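Local coordinates for protein metallophosphoesterase (Clostridium thermocellum, PDB 4J6O) that probably removes 2',3' phosphate groups from the ends of broken RNA as the manganese-binding phosphatase domain of the bacterial Pnkp-Hen1 repair system, at residues A[31-39]-A[50-60]. Sequence-based numbering, arbitrary orientation.
Sequences LEKLGYLIE and YRVTHPEGRKV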
loop_
_atom_site.group_PDB
_atom_site.type_symbol
_atom_site.label_atom_id
_atom_site.label_comp_id
_atom_site.label_asym_id
_atom_site.label_seq_id
_atom_site.Cartn_x
_atom_site.Cartn_y
_atom_site.Cartn_z
ATOM N N LEU A 31 -13.607 4.453 -0.671
ATOM C CA LEU A 31 -14.311 3.308 -0.061
ATOM C C LEU A 31 -15.825 3.463 -0.211
ATOM O O LEU A 31 -16.532 2.500 -0.559
ATOM C CB LEU A 31 -13.900 3.174 1.404
ATOM C CG LEU A 31 -12.462 2.660 1.706
ATOM C CD1 LEU A 31 -12.070 2.820 3.163
ATOM C CD2 LEU A 31 -12.273 1.217 1.244
ATOM N N GLU A 32 -16.322 4.670 0.028
ATOM C CA GLU A 32 -17.782 4.870 -0.054
ATOM C C GLU A 32 -18.253 4.671 -1.479
ATOM O O GLU A 32 -19.309 4.067 -1.734
ATOM C CB GLU A 32 -18.174 6.225 0.529
ATOM C CG GLU A 32 -17.981 6.219 2.032
ATOM C CD GLU A 32 -18.200 7.540 2.724
ATOM O OE1 GLU A 32 -18.013 8.608 2.117
ATOM O OE2 GLU A 32 -18.543 7.495 3.905
ATOM N N LYS A 33 -17.450 5.144 -2.428
ATOM C CA LYS A 33 -17.802 4.990 -3.835
ATOM C C LYS A 33 -17.823 3.521 -4.218
ATOM O O LYS A 33 -18.590 3.107 -5.082
ATOM C CB LYS A 33 -16.769 5.736 -4.676
ATOM C CG LYS A 33 -17.043 5.787 -6.149
ATOM C CD LYS A 33 -16.011 6.755 -6.773
ATOM C CE LYS A 33 -16.133 6.890 -8.269
ATOM N NZ LYS A 33 -15.391 8.076 -8.733
ATOM N N LEU A 34 -16.994 2.728 -3.559
ATOM C CA LEU A 34 -16.970 1.284 -3.811
ATOM C C LEU A 34 -18.063 0.517 -3.085
ATOM O O LEU A 34 -18.092 -0.713 -3.139
ATOM C CB LEU A 34 -15.605 0.692 -3.430
ATOM C CG LEU A 34 -14.411 1.193 -4.255
ATOM C CD1 LEU A 34 -13.100 0.990 -3.446
ATOM C CD2 LEU A 34 -14.310 0.541 -5.634
ATOM N N GLY A 35 -18.909 1.238 -2.355
ATOM C CA GLY A 35 -19.985 0.596 -1.640
ATOM C C GLY A 35 -19.734 0.188 -0.197
ATOM O O GLY A 35 -20.626 -0.378 0.458
ATOM N N TYR A 36 -18.539 0.483 0.321
ATOM C CA TYR A 36 -18.273 0.245 1.732
ATOM C C TYR A 36 -19.008 1.262 2.562
ATOM O O TYR A 36 -19.262 2.374 2.124
ATOM C CB TYR A 36 -16.759 0.259 2.079
ATOM C CG TYR A 36 -16.021 -0.853 1.368
ATOM C CD1 TYR A 36 -15.577 -0.679 0.062
ATOM C CD2 TYR A 36 -15.803 -2.081 1.992
ATOM C CE1 TYR A 36 -14.968 -1.705 -0.612
ATOM C CE2 TYR A 36 -15.165 -3.103 1.335
ATOM C CZ TYR A 36 -14.752 -2.897 0.032
ATOM O OH TYR A 36 -14.147 -3.939 -0.642
ATOM N N LEU A 37 -19.322 0.857 3.786
ATOM C CA LEU A 37 -20.046 1.664 4.740
ATOM C C LEU A 37 -19.103 1.876 5.901
ATOM O O LEU A 37 -18.600 0.911 6.486
ATOM C CB LEU A 37 -21.240 0.854 5.227
ATOM C CG LEU A 37 -22.096 0.421 4.045
ATOM C CD1 LEU A 37 -23.020 -0.685 4.478
ATOM C CD2 LEU A 37 -22.869 1.634 3.534
ATOM N N ILE A 38 -18.836 3.138 6.216
ATOM C CA ILE A 38 -17.896 3.457 7.279
ATOM C C ILE A 38 -18.646 4.074 8.430
ATOM O O ILE A 38 -19.343 5.086 8.292
ATOM C CB ILE A 38 -16.807 4.442 6.799
ATOM C CG1 ILE A 38 -16.022 3.862 5.649
ATOM C CG2 ILE A 38 -15.872 4.824 7.958
ATOM C CD1 ILE A 38 -15.270 4.919 4.976
ATOM N N GLU A 39 -18.536 3.422 9.570
ATOM C CA GLU A 39 -19.204 3.872 10.764
ATOM C C GLU A 39 -18.144 4.485 11.634
ATOM O O GLU A 39 -17.083 3.892 11.860
ATOM C CB GLU A 39 -19.865 2.692 11.473
ATOM C CG GLU A 39 -20.502 3.058 12.809
ATOM C CD GLU A 39 -21.013 1.837 13.613
ATOM O OE1 GLU A 39 -20.622 0.677 13.302
ATOM O OE2 GLU A 39 -21.795 2.051 14.566
ATOM N N TYR A 50 -13.200 3.296 13.865
ATOM C CA TYR A 50 -14.057 3.111 12.698
ATOM C C TYR A 50 -14.478 1.641 12.552
ATOM O O TYR A 50 -13.804 0.747 13.038
ATOM C CB TYR A 50 -13.346 3.572 11.433
ATOM C CG TYR A 50 -12.861 4.997 11.461
ATOM C CD1 TYR A 50 -13.755 6.062 11.368
ATOM C CD2 TYR A 50 -11.496 5.272 11.543
ATOM C CE1 TYR A 50 -13.297 7.369 11.347
ATOM C CE2 TYR A 50 -11.034 6.565 11.548
ATOM C CZ TYR A 50 -11.938 7.610 11.451
ATOM O OH TYR A 50 -11.457 8.898 11.444
ATOM N N ARG A 51 -15.592 1.404 11.866
ATOM C CA ARG A 51 -15.951 0.049 11.447
ATOM C C ARG A 51 -16.456 0.085 10.017
ATOM O O ARG A 51 -17.363 0.839 9.684
ATOM C CB ARG A 51 -16.989 -0.593 12.376
ATOM C CG ARG A 51 -17.002 -2.105 12.253
ATOM C CD ARG A 51 -17.839 -2.807 13.381
ATOM N NE ARG A 51 -17.385 -4.189 13.567
ATOM C CZ ARG A 51 -17.899 -5.220 12.913
ATOM N NH1 ARG A 51 -17.438 -6.449 13.114
ATOM N NH2 ARG A 51 -18.907 -5.019 12.079
ATOM N N VAL A 52 -15.857 -0.747 9.170
ATOM C CA VAL A 52 -16.167 -0.736 7.739
ATOM C C VAL A 52 -16.831 -2.052 7.350
ATOM O O VAL A 52 -16.336 -3.117 7.751
ATOM C CB VAL A 52 -14.874 -0.557 6.909
ATOM C CG1 VAL A 52 -15.264 -0.306 5.452
ATOM C CG2 VAL A 52 -14.106 0.625 7.499
ATOM N N THR A 53 -17.921 -1.983 6.570
ATOM C CA THR A 53 -18.582 -3.186 6.071
ATOM C C THR A 53 -18.925 -3.030 4.600
ATOM O O THR A 53 -18.835 -1.932 4.047
ATOM C CB THR A 53 -19.852 -3.492 6.892
ATOM O OG1 THR A 53 -20.742 -2.371 6.840
ATOM C CG2 THR A 53 -19.457 -3.771 8.337
ATOM N N HIS A 54 -19.269 -4.150 3.967
ATOM C CA HIS A 54 -19.729 -4.153 2.583
ATOM C C HIS A 54 -20.870 -5.181 2.429
ATOM O O HIS A 54 -20.701 -6.366 2.733
ATOM C CB HIS A 54 -18.567 -4.444 1.605
ATOM C CG HIS A 54 -18.880 -4.035 0.195
ATOM N ND1 HIS A 54 -19.780 -4.720 -0.592
ATOM C CD2 HIS A 54 -18.431 -3.000 -0.559
ATOM C CE1 HIS A 54 -19.893 -4.115 -1.767
ATOM N NE2 HIS A 54 -19.081 -3.066 -1.773
ATOM N N PRO A 55 -21.990 -4.726 1.898
ATOM C CA PRO A 55 -23.161 -5.611 1.788
ATOM C C PRO A 55 -22.973 -6.764 0.814
ATOM O O PRO A 55 -23.650 -7.778 0.962
ATOM C CB PRO A 55 -24.276 -4.670 1.313
ATOM C CG PRO A 55 -23.601 -3.454 0.797
ATOM C CD PRO A 55 -22.260 -3.348 1.486
ATOM N N GLU A 56 -22.078 -6.624 -0.157
ATOM C CA GLU A 56 -21.797 -7.717 -1.083
ATOM C C GLU A 56 -20.615 -8.592 -0.611
ATOM O O GLU A 56 -20.149 -9.473 -1.345
ATOM C CB GLU A 56 -21.552 -7.174 -2.485
ATOM C CG GLU A 56 -22.696 -6.323 -3.037
ATOM C CD GLU A 56 -22.327 -5.666 -4.371
ATOM O OE1 GLU A 56 -21.119 -5.634 -4.739
ATOM O OE2 GLU A 56 -23.251 -5.193 -5.066
ATOM N N GLY A 57 -20.131 -8.338 0.603
ATOM C CA GLY A 57 -19.040 -9.110 1.159
ATOM C C GLY A 57 -17.671 -8.935 0.474
ATOM O O GLY A 57 -16.806 -9.831 0.510
ATOM N N ARG A 58 -17.474 -7.794 -0.175
ATOM C CA ARG A 58 -16.187 -7.492 -0.818
ATOM C C ARG A 58 -15.156 -7.195 0.249
ATOM O O ARG A 58 -15.511 -6.820 1.360
ATOM C CB ARG A 58 -16.327 -6.303 -1.770
ATOM C CG ARG A 58 -17.360 -6.558 -2.853
ATOM C CD ARG A 58 -17.320 -5.458 -3.907
ATOM N NE ARG A 58 -16.101 -5.508 -4.731
ATOM C CZ ARG A 58 -15.965 -6.148 -5.897
ATOM N NH1 ARG A 58 -14.797 -6.043 -6.541
ATOM N NH2 ARG A 58 -17.010 -6.835 -6.448
ATOM N N LYS A 59 -13.883 -7.388 -0.100
ATOM C CA LYS A 59 -12.748 -7.167 0.829
ATOM C C LYS A 59 -11.757 -6.236 0.175
ATOM O O LYS A 59 -11.661 -6.215 -1.012
ATOM C CB LYS A 59 -12.074 -8.474 1.221
ATOM C CG LYS A 59 -13.034 -9.408 2.010
ATOM C CD LYS A 59 -12.243 -10.478 2.741
ATOM C CE LYS A 59 -13.247 -11.377 3.498
ATOM N NZ LYS A 59 -12.579 -12.379 4.361
ATOM N N VAL A 60 -11.047 -5.475 0.988
ATOM C CA VAL A 60 -10.061 -4.514 0.499
ATOM C C VAL A 60 -8.658 -5.092 0.664
ATOM O O VAL A 60 -8.310 -5.662 1.722
ATOM C CB VAL A 60 -10.122 -3.185 1.285
ATOM C CG1 VAL A 60 -8.988 -2.210 0.780
ATOM C CG2 VAL A 60 -11.477 -2.509 1.148
HETATM O O HOH W 1 -20.403 -2.268 -4.453
#
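His54 NE2 donates to Leu34 O (2.9 Å), a bond that lies in the ring plane of the imidazole and falls on a lone pair of the carbonyl. At the other ring nitrogen, ND1 accepts a hydrogen bond from Glu56 N within the type I turn from His54 to Gly57, so both nitrogens hold the ring's rotation. Two antiparallel pairs, Leu37 with Thr53 and Glu39 with Arg51, are each closed by two backbone hydrogen bonds. Between them, Ile38 and Val52 form a non-hydrogen-bonded pair whose side chains lie alongside each other, Ile38 CG1 being 4.2 Å from Val52 CG2. With CG anti to the backbone N (chi1 -162°), the imidazole of His54 turns toward Leu34 O and presents its edge to Tyr36 in a T-shaped stack, planes at 70° and CD2 of His54 over the centre of the phenol ring. Val60 CG2 meets Tyr36 CZ at 3.5 Å and Leu31 CD2 at 3.8 Å. The Tyr36 hydroxyl is hydrogen-bonded to Asp15; Arg58 pairs with Asp15 through NE and with Glu240 through NH2. Helix 73-86 packs on Leu31, Tyr50 and Val52 through Leu79. A Schellman motif at Gly35 ends helix 24-33 and leads into a two-stranded β-hairpin, which joins that helix to strand 59-62 of the calcineurin-like α/β core.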